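Long-range contacts in myosin IE heavy chain (Dictyostelium discoideum, PDB 1LKX), which acts, through the motor domain described here, as a single-headed actin-activated ATPase that binds actin filaments and may move membranes relative to actin: residues Leu459-Asp470 with Val516-Lys524; Lys450-Asp460 with Thr561-Asn571. One frame throughout, in Å; residues are numbered along the deposited sequence.

Contact 1 of 2, residues Leu459-Asp470 with Val516-Lys524; sequences LDEACLIAKSTD and VRGFLDKNK
D470 turns its carboxylate onto the start of helix 519-524 and takes two backbone N-H groups there, one on each oxygen. OD1 accepts from G518 N at 2.6 Å, met from above the carboxylate plane, while OD2 receives the N-H of L520 at 3.3 Å, nearly along its own C-O bond. An anion suits this place, where the amide of the N-cap glycine and one of the first turn of the helix both look for an acceptor, and the helix's N-terminal end would probably attract negative charge. With an alanine here, both amides would probably lose this acceptor and the turn at G518 would be freer to move. G518 is third in a type II turn, with a positive phi (85°) that glycine adopts easily.

Beside this polar end, L520 enters a hole formed by L459, A462, C463 and D470. Its two methyls divide the work: CD2 lies 3.4 Å from SG of C463 and meets CD2 of L459, whereas CD1 reaches the backbone carbon of T469 at 3.6 Å.

One turn on, the amide of N523 closes the other end. With CG anti to the backbone N (chi1 -176°), ND2 is carried to OD1 of D460 (2.9 Å), which lies close to the amide plane, and also to SG of C463 (3.3 Å). Asparagine suits the place because its OD1 can at the same time accept from the backbone N of G563. D460 is in turn held by T561 through a hydrogen bond.

The helices meet almost perpendicularly, at 92°. Helix 455-464, its loop and helix 470-480 correspond to the helix-loop-helix of the myosin lower 50 kDa subdomain, which in other myosins contributes to the actin interface; L520 wedges in at its bend.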
loop_
_atom_site.group_PDB
_atom_site.type_symbol
_atom_site.label_atom_id
_atom_site.label_comp_id
_atom_site.label_asym_id
_atom_site.label_seq_id
_atom_site.Cartn_x
_atom_site.Cartn_y
_atom_site.Cartn_z
ATOM N N LEU A 459 -10.996 14.497 15.993
ATOM C CA LEU A 459 -11.453 15.048 14.724
ATOM C C LEU A 459 -12.832 14.497 14.391
ATOM O O LEU A 459 -13.659 15.175 13.791
ATOM C CB LEU A 459 -10.446 14.700 13.613
ATOM C CG LEU A 459 -10.542 15.267 12.182
ATOM C CD1 LEU A 459 -11.187 14.246 11.300
ATOM C CD2 LEU A 459 -11.290 16.592 12.152
ATOM N N ASP A 460 -13.074 13.258 14.791
ATOM C CA ASP A 460 -14.356 12.611 14.550
ATOM C C ASP A 460 -15.443 13.308 15.363
ATOM O O ASP A 460 -16.400 13.867 14.820
ATOM C CB ASP A 460 -14.269 11.144 14.971
ATOM C CG ASP A 460 -14.307 10.193 13.796
ATOM O OD1 ASP A 460 -13.738 10.522 12.729
ATOM O OD2 ASP A 460 -14.898 9.101 13.949
ATOM N N GLU A 461 -15.271 13.264 16.679
ATOM C CA GLU A 461 -16.199 13.866 17.621
ATOM C C GLU A 461 -16.393 15.355 17.363
ATOM O O GLU A 461 -17.458 15.903 17.640
ATOM C CB GLU A 461 -15.693 13.615 19.042
ATOM C CG GLU A 461 -16.439 14.358 20.132
ATOM C CD GLU A 461 -15.901 15.761 20.341
ATOM O OE1 GLU A 461 -14.715 15.884 20.727
ATOM O OE2 GLU A 461 -16.659 16.734 20.116
ATOM N N ALA A 462 -15.367 16.007 16.831
ATOM C CA ALA A 462 -15.455 17.428 16.521
ATOM C C ALA A 462 -16.375 17.648 15.320
ATOM O O ALA A 462 -16.891 18.745 15.118
ATOM C CB ALA A 462 -14.071 17.984 16.225
ATOM N N CYS A 463 -16.575 16.602 14.522
ATOM C CA CYS A 463 -17.436 16.689 13.350
ATOM C C CYS A 463 -18.895 16.754 13.753
ATOM O O CYS A 463 -19.722 17.344 13.060
ATOM C CB CYS A 463 -17.232 15.480 12.442
ATOM S SG CYS A 463 -15.777 15.564 11.386
ATOM N N LEU A 464 -19.202 16.134 14.881
ATOM C CA LEU A 464 -20.560 16.103 15.390
ATOM C C LEU A 464 -21.074 17.491 15.757
ATOM O O LEU A 464 -22.241 17.800 15.539
ATOM C CB LEU A 464 -20.625 15.183 16.607
ATOM C CG LEU A 464 -20.148 13.751 16.360
ATOM C CD1 LEU A 464 -20.248 12.942 17.646
ATOM C CD2 LEU A 464 -20.985 13.125 15.263
ATOM N N ILE A 465 -20.207 18.324 16.321
ATOM C CA ILE A 465 -20.581 19.679 16.715
ATOM C C ILE A 465 -20.700 20.564 15.478
ATOM O O ILE A 465 -19.702 21.048 14.952
ATOM C CB ILE A 465 -19.529 20.262 17.643
ATOM C CG1 ILE A 465 -19.306 19.301 18.815
ATOM C CG2 ILE A 465 -19.954 21.649 18.091
ATOM C CD1 ILE A 465 -18.047 19.578 19.623
ATOM N N ALA A 466 -21.931 20.779 15.031
ATOM C CA ALA A 466 -22.205 21.570 13.833
ATOM C C ALA A 466 -21.664 22.989 13.858
ATOM O O ALA A 466 -21.735 23.699 12.857
ATOM C CB ALA A 466 -23.709 21.595 13.562
ATOM N N LYS A 467 -21.123 23.409 14.993
ATOM C CA LYS A 467 -20.588 24.761 15.090
ATOM C C LYS A 467 -19.085 24.845 14.858
ATOM O O LYS A 467 -18.606 25.802 14.253
ATOM C CB LYS A 467 -20.937 25.372 16.447
ATOM C CG LYS A 467 -22.434 25.428 16.715
ATOM C CD LYS A 467 -23.240 25.870 15.478
ATOM C CE LYS A 467 -22.748 27.194 14.895
ATOM N NZ LYS A 467 -22.822 28.306 15.883
ATOM N N SER A 468 -18.354 23.833 15.327
ATOM C CA SER A 468 -16.897 23.785 15.192
ATOM C C SER A 468 -16.384 23.915 13.756
ATOM O O SER A 468 -17.096 23.611 12.795
ATOM C CB SER A 468 -16.359 22.492 15.811
ATOM O OG SER A 468 -16.938 21.360 15.190
ATOM N N THR A 469 -15.136 24.377 13.636
ATOM C CA THR A 469 -14.469 24.566 12.345
ATOM C C THR A 469 -13.059 23.994 12.411
ATOM O O THR A 469 -12.554 23.690 13.492
ATOM C CB THR A 469 -14.349 26.063 11.973
ATOM O OG1 THR A 469 -13.551 26.746 12.954
ATOM C CG2 THR A 469 -15.718 26.699 11.903
ATOM N N ASP A 470 -12.426 23.848 11.252
ATOM C CA ASP A 470 -11.065 23.327 11.188
ATOM C C ASP A 470 -10.222 23.910 12.314
ATOM O O ASP A 470 -9.512 23.189 13.008
ATOM C CB ASP A 470 -10.432 23.693 9.849
ATOM C CG ASP A 470 -11.064 22.960 8.684
ATOM O OD1 ASP A 470 -10.947 23.453 7.543
ATOM O OD2 ASP A 470 -11.668 21.887 8.899
ATOM N N VAL A 516 -4.513 21.658 8.884
ATOM C CA VAL A 516 -5.880 21.349 9.293
ATOM C C VAL A 516 -6.969 21.768 8.299
ATOM O O VAL A 516 -8.091 21.287 8.372
ATOM C CB VAL A 516 -6.188 21.999 10.662
ATOM C CG1 VAL A 516 -7.596 21.698 11.081
ATOM C CG2 VAL A 516 -5.248 21.479 11.697
ATOM N N ARG A 517 -6.635 22.655 7.368
ATOM C CA ARG A 517 -7.593 23.143 6.379
ATOM C C ARG A 517 -8.334 22.040 5.621
ATOM O O ARG A 517 -7.734 21.243 4.905
ATOM C CB ARG A 517 -6.873 24.043 5.373
ATOM C CG ARG A 517 -7.784 24.956 4.554
ATOM C CD ARG A 517 -7.013 25.753 3.488
ATOM N NE ARG A 517 -5.616 26.036 3.844
ATOM C CZ ARG A 517 -5.208 26.639 4.962
ATOM N NH1 ARG A 517 -6.086 27.043 5.880
ATOM N NH2 ARG A 517 -3.908 26.841 5.160
ATOM N N GLY A 518 -9.650 22.008 5.782
ATOM C CA GLY A 518 -10.463 21.022 5.093
ATOM C C GLY A 518 -10.590 19.676 5.771
ATOM O O GLY A 518 -11.270 18.791 5.267
ATOM N N PHE A 519 -9.941 19.512 6.915
ATOM C CA PHE A 519 -9.990 18.251 7.653
ATOM C C PHE A 519 -11.392 17.789 8.046
ATOM O O PHE A 519 -11.666 16.594 8.055
ATOM C CB PHE A 519 -9.130 18.341 8.919
ATOM C CG PHE A 519 -7.769 17.726 8.778
ATOM C CD1 PHE A 519 -6.935 18.084 7.729
ATOM C CD2 PHE A 519 -7.318 16.795 9.704
ATOM C CE1 PHE A 519 -5.665 17.522 7.602
ATOM C CE2 PHE A 519 -6.055 16.231 9.586
ATOM C CZ PHE A 519 -5.227 16.595 8.532
ATOM N N LEU A 520 -12.281 18.720 8.372
ATOM C CA LEU A 520 -13.620 18.323 8.773
ATOM C C LEU A 520 -14.442 17.752 7.641
ATOM O O LEU A 520 -14.925 16.630 7.732
ATOM C CB LEU A 520 -14.366 19.491 9.413
ATOM C CG LEU A 520 -13.924 19.752 10.851
ATOM C CD1 LEU A 520 -14.673 20.944 11.394
ATOM C CD2 LEU A 520 -14.181 18.521 11.704
ATOM N N ASP A 521 -14.600 18.515 6.567
ATOM C CA ASP A 521 -15.397 18.033 5.458
ATOM C C ASP A 521 -14.753 16.835 4.785
ATOM O O ASP A 521 -15.428 16.092 4.081
ATOM C CB ASP A 521 -15.635 19.142 4.436
ATOM C CG ASP A 521 -14.399 19.468 3.642
ATOM O OD1 ASP A 521 -13.420 19.949 4.252
ATOM O OD2 ASP A 521 -14.403 19.239 2.410
ATOM N N LYS A 522 -13.454 16.644 4.995
ATOM C CA LYS A 522 -12.761 15.496 4.412
ATOM C C LYS A 522 -13.114 14.240 5.215
ATOM O O LYS A 522 -13.285 13.153 4.664
ATOM C CB LYS A 522 -11.248 15.705 4.455
ATOM C CG LYS A 522 -10.696 16.642 3.408
ATOM C CD LYS A 522 -10.110 15.877 2.234
ATOM C CE LYS A 522 -9.321 16.810 1.314
ATOM N NZ LYS A 522 -8.190 17.505 2.013
ATOM N N ASN A 523 -13.217 14.406 6.528
ATOM C CA ASN A 523 -13.542 13.306 7.424
ATOM C C ASN A 523 -15.037 13.045 7.370
ATOM O O ASN A 523 -15.481 11.903 7.454
ATOM C CB ASN A 523 -13.111 13.673 8.844
ATOM C CG ASN A 523 -13.315 12.547 9.835
ATOM O OD1 ASN A 523 -12.965 11.396 9.569
ATOM N ND2 ASN A 523 -13.866 12.881 11.000
ATOM N N LYS A 524 -15.815 14.117 7.234
ATOM C CA LYS A 524 -17.266 13.986 7.158
ATOM C C LYS A 524 -17.569 13.111 5.957
ATOM O O LYS A 524 -18.332 12.152 6.053
ATOM C CB LYS A 524 -17.940 15.365 7.022
ATOM C CG LYS A 524 -18.024 16.129 8.340
ATOM C CD LYS A 524 -18.653 17.500 8.192
ATOM C CE LYS A 524 -18.652 18.238 9.541
ATOM N NZ LYS A 524 -19.103 19.667 9.461
#

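Contact 2 of 2, residues Lys450-Asp460 with Thr561-Asn571; sequences KKPIGLISLLD and TAGSQFRNAMN
Helix 455-460 and helix 562-571 pack in roughly antiparallel fashion, their directions 148° apart and their axes 9.2 Å apart at closest approach, with I456 and G563 bringing their CA atoms to 6.0 Å. Glycine suits that place: a side chain on G563 would point toward the other helix and crowd I456 and D460.

The space over G563 is used by I456, whose CG1 lies between its own backbone N and carbonyl carbon (chi1 49°). From there CD1 leans on the R567 side chain, 3.7 Å from CB and 3.4 Å from NE. The arginine bends at chi2 and chi3, bringing its guanidinium between the loop and the helix: K450 O lies over one face, and S457 N stands at the edge, in the plane. An arginine can serve here because its aliphatic part packs on isoleucine while its flat polar end lies beside backbone. K451 NZ comes within 4.4 Å of R567 NE, two like charges that would be expected to disfavour each other mildly.

At the opposite end, the carboxylate of D460 faces T561, the residue preceding helix 562-571. OG1 of T561 is 2.7 Å from D460 OD1 and 2.6 Å from OD2, and its single proton may go to either. S564 OG lies 3.1 Å from D460 OD2. Two small hydroxyl residues thus receive the acid at a helix start, where its charge would probably be stabilised.

Residues 561-571 belong to the actin-binding region. Behind this pair, F566 and M570 pack on C406 of helix 398-430, the relay helix, and F566 also touches Y388 of the vanadate pocket. N571 hydrogen-bonds K409 of the same long helix, while L455 and L459 turn to helix 470-480 and T561 touches N523 of helix 519-524.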
loop_
_atom_site.group_PDB
_atom_site.type_symbol
_atom_site.label_atom_id
_atom_site.label_comp_id
_atom_site.label_asym_id
_atom_site.label_seq_id
_atom_site.Cartn_x
_atom_site.Cartn_y
_atom_site.Cartn_z
ATOM N N LYS A 450 -5.874 7.074 17.564
ATOM C CA LYS A 450 -6.788 5.960 17.352
ATOM C C LYS A 450 -7.967 5.932 18.326
ATOM O O LYS A 450 -9.105 6.220 17.926
ATOM C CB LYS A 450 -6.039 4.623 17.423
ATOM C CG LYS A 450 -5.273 4.255 16.155
ATOM C CD LYS A 450 -4.785 2.815 16.176
ATOM C CE LYS A 450 -3.817 2.593 17.311
ATOM N NZ LYS A 450 -3.536 1.159 17.511
ATOM N N LYS A 451 -7.701 5.610 19.598
ATOM C CA LYS A 451 -8.766 5.491 20.608
ATOM C C LYS A 451 -9.150 6.794 21.323
ATOM O O LYS A 451 -8.488 7.808 21.101
ATOM C CB LYS A 451 -8.378 4.394 21.606
ATOM C CG LYS A 451 -8.375 2.988 20.974
ATOM C CD LYS A 451 -7.170 2.773 20.051
ATOM C CE LYS A 451 -7.296 1.516 19.190
ATOM N NZ LYS A 451 -8.207 1.705 18.023
ATOM N N PRO A 452 -10.217 6.787 22.181
ATOM C CA PRO A 452 -10.736 7.951 22.949
ATOM C C PRO A 452 -9.652 8.939 23.345
ATOM O O PRO A 452 -8.824 8.632 24.206
ATOM C CB PRO A 452 -11.372 7.311 24.174
ATOM C CG PRO A 452 -11.924 6.062 23.615
ATOM C CD PRO A 452 -10.821 5.542 22.695
ATOM N N ILE A 453 -9.668 10.127 22.745
ATOM C CA ILE A 453 -8.634 11.139 23.000
ATOM C C ILE A 453 -7.444 10.817 22.088
ATOM O O ILE A 453 -6.320 10.609 22.547
ATOM C CB ILE A 453 -8.120 11.126 24.462
ATOM C CG1 ILE A 453 -9.285 11.247 25.437
ATOM C CG2 ILE A 453 -7.176 12.282 24.690
ATOM C CD1 ILE A 453 -8.887 10.979 26.863
ATOM N N GLY A 454 -7.714 10.752 20.790
ATOM C CA GLY A 454 -6.682 10.466 19.813
ATOM C C GLY A 454 -6.985 11.380 18.653
ATOM O O GLY A 454 -8.107 11.864 18.541
ATOM N N LEU A 455 -6.011 11.626 17.787
ATOM C CA LEU A 455 -6.246 12.520 16.665
ATOM C C LEU A 455 -7.536 12.261 15.896
ATOM O O LEU A 455 -8.425 13.108 15.880
ATOM C CB LEU A 455 -5.076 12.486 15.697
ATOM C CG LEU A 455 -3.752 13.025 16.217
ATOM C CD1 LEU A 455 -2.731 12.973 15.093
ATOM C CD2 LEU A 455 -3.928 14.445 16.719
ATOM N N ILE A 456 -7.665 11.103 15.262
ATOM C CA ILE A 456 -8.876 10.861 14.494
ATOM C C ILE A 456 -10.131 10.731 15.333
ATOM O O ILE A 456 -11.240 10.908 14.824
ATOM C CB ILE A 456 -8.745 9.629 13.567
ATOM C CG1 ILE A 456 -8.189 8.434 14.332
ATOM C CG2 ILE A 456 -7.850 9.974 12.378
ATOM C CD1 ILE A 456 -7.909 7.241 13.426
ATOM N N SER A 457 -9.968 10.436 16.619
ATOM C CA SER A 457 -11.127 10.321 17.492
ATOM C C SER A 457 -11.621 11.723 17.872
ATOM O O SER A 457 -12.813 11.952 17.992
ATOM C CB SER A 457 -10.776 9.511 18.734
ATOM O OG SER A 457 -11.928 8.862 19.238
ATOM N N LEU A 458 -10.701 12.660 18.057
ATOM C CA LEU A 458 -11.070 14.031 18.370
ATOM C C LEU A 458 -11.679 14.662 17.118
ATOM O O LEU A 458 -12.734 15.283 17.168
ATOM C CB LEU A 458 -9.841 14.839 18.786
ATOM C CG LEU A 458 -9.327 14.819 20.228
ATOM C CD1 LEU A 458 -10.396 15.370 21.152
ATOM C CD2 LEU A 458 -8.939 13.419 20.633
ATOM N N LEU A 459 -10.996 14.497 15.993
ATOM C CA LEU A 459 -11.453 15.048 14.724
ATOM C C LEU A 459 -12.832 14.497 14.391
ATOM O O LEU A 459 -13.659 15.175 13.791
ATOM C CB LEU A 459 -10.446 14.700 13.613
ATOM C CG LEU A 459 -10.542 15.267 12.182
ATOM C CD1 LEU A 459 -11.187 14.246 11.300
ATOM C CD2 LEU A 459 -11.290 16.592 12.152
ATOM N N ASP A 460 -13.074 13.258 14.791
ATOM C CA ASP A 460 -14.356 12.611 14.550
ATOM C C ASP A 460 -15.443 13.308 15.363
ATOM O O ASP A 460 -16.400 13.867 14.820
ATOM C CB ASP A 460 -14.269 11.144 14.971
ATOM C CG ASP A 460 -14.307 10.193 13.796
ATOM O OD1 ASP A 460 -13.738 10.522 12.729
ATOM O OD2 ASP A 460 -14.898 9.101 13.949
ATOM N N THR A 561 -17.357 8.676 9.437
ATOM C CA THR A 561 -16.077 9.315 9.152
ATOM C C THR A 561 -15.001 8.474 8.476
ATOM O O THR A 561 -14.620 7.415 8.966
ATOM C CB THR A 561 -15.478 9.905 10.431
ATOM O OG1 THR A 561 -15.539 8.930 11.473
ATOM C CG2 THR A 561 -16.243 11.141 10.856
ATOM N N ALA A 562 -14.504 8.978 7.351
ATOM C CA ALA A 562 -13.464 8.300 6.590
ATOM C C ALA A 562 -12.364 7.853 7.530
ATOM O O ALA A 562 -11.806 6.772 7.365
ATOM C CB ALA A 562 -12.892 9.237 5.535
ATOM N N GLY A 563 -12.076 8.690 8.524
ATOM C CA GLY A 563 -11.027 8.396 9.489
ATOM C C GLY A 563 -11.222 7.159 10.343
ATOM O O GLY A 563 -10.443 6.214 10.263
ATOM N N SER A 564 -12.257 7.166 11.174
ATOM C CA SER A 564 -12.543 6.025 12.035
ATOM C C SER A 564 -12.722 4.754 11.202
ATOM O O SER A 564 -12.435 3.648 11.661
ATOM C CB SER A 564 -13.806 6.291 12.860
ATOM O OG SER A 564 -14.891 6.650 12.023
ATOM N N GLN A 565 -13.190 4.927 9.970
ATOM C CA GLN A 565 -13.409 3.804 9.073
ATOM C C GLN A 565 -12.094 3.209 8.581
ATOM O O GLN A 565 -11.943 1.985 8.520
ATOM C CB GLN A 565 -14.254 4.254 7.888
ATOM C CG GLN A 565 -14.920 3.106 7.148
ATOM C CD GLN A 565 -16.033 3.583 6.248
ATOM O OE1 GLN A 565 -16.978 4.230 6.707
ATOM N NE2 GLN A 565 -15.929 3.276 4.957
ATOM N N PHE A 566 -11.151 4.080 8.224
ATOM C CA PHE A 566 -9.842 3.647 7.763
ATOM C C PHE A 566 -9.133 3.035 8.960
ATOM O O PHE A 566 -8.340 2.100 8.822
ATOM C CB PHE A 566 -9.045 4.837 7.224
ATOM C CG PHE A 566 -7.695 4.469 6.679
ATOM C CD1 PHE A 566 -7.575 3.567 5.642
ATOM C CD2 PHE A 566 -6.540 5.023 7.214
ATOM C CE1 PHE A 566 -6.324 3.219 5.146
ATOM C CE2 PHE A 566 -5.282 4.684 6.726
ATOM C CZ PHE A 566 -5.171 3.781 5.692
ATOM N N ARG A 567 -9.433 3.562 10.142
ATOM C CA ARG A 567 -8.832 3.049 11.363
ATOM C C ARG A 567 -9.226 1.590 11.544
ATOM O O ARG A 567 -8.431 0.796 12.036
ATOM C CB ARG A 567 -9.266 3.886 12.580
ATOM C CG ARG A 567 -9.649 3.067 13.802
ATOM C CD ARG A 567 -9.088 3.600 15.114
ATOM N NE ARG A 567 -9.490 4.969 15.444
ATOM C CZ ARG A 567 -10.741 5.420 15.475
ATOM N NH1 ARG A 567 -11.761 4.614 15.185
ATOM N NH2 ARG A 567 -10.968 6.686 15.816
ATOM N N ASN A 568 -10.444 1.234 11.136
ATOM C CA ASN A 568 -10.917 -0.145 11.266
ATOM C C ASN A 568 -10.242 -1.032 10.262
ATOM O O ASN A 568 -9.785 -2.128 10.582
ATOM C CB ASN A 568 -12.411 -0.247 11.022
ATOM C CG ASN A 568 -13.213 0.579 11.984
ATOM O OD1 ASN A 568 -12.907 0.640 13.184
ATOM N ND2 ASN A 568 -14.264 1.218 11.473
ATOM N N ALA A 569 -10.214 -0.545 9.029
ATOM C CA ALA A 569 -9.604 -1.257 7.925
ATOM C C ALA A 569 -8.200 -1.660 8.302
ATOM O O ALA A 569 -7.793 -2.792 8.040
ATOM C CB ALA A 569 -9.577 -0.374 6.698
ATOM N N MET A 570 -7.471 -0.736 8.933
ATOM C CA MET A 570 -6.093 -0.993 9.339
ATOM C C MET A 570 -5.953 -1.993 10.474
ATOM O O MET A 570 -5.072 -2.841 10.448
ATOM C CB MET A 570 -5.390 0.317 9.709
ATOM C CG MET A 570 -5.214 1.287 8.526
ATOM S SD MET A 570 -4.472 0.509 7.048
ATOM C CE MET A 570 -2.806 0.228 7.635
ATOM N N ASN A 571 -6.818 -1.901 11.468
ATOM C CA ASN A 571 -6.762 -2.836 12.584
ATOM C C ASN A 571 -7.205 -4.222 12.131
ATOM O O ASN A 571 -6.750 -5.237 12.662
ATOM C CB ASN A 571 -7.651 -2.357 13.728
ATOM C CG ASN A 571 -7.206 -1.024 14.282
ATOM O OD1 ASN A 571 -6.008 -0.769 14.421
ATOM N ND2 ASN A 571 -8.168 -0.168 14.620
#

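In the fold
From the N terminus, the chain lays down six of the seven strands of the central sheet and then helix 398-430 before it reaches residues 450-460, where contact 2 begins. Helix 455-464 serves both contacts, sharing L459 and D460. Contact 1 closes the inner loop, whose 45 intervening residues include helix 470-480 and the strands 502-507 and 510-515. Contact 2 closes the outer loop of 100 intervening residues, so contact 1 is nested inside it. Their centres lie about 13 Å apart, and N523 joins them through probable hydrogen bonds to the backbone N atoms of A562 and G563. Together they tie helices 519-524 and 562-577 to helix 455-464, the shared element, within the lower 50 kDa subdomain.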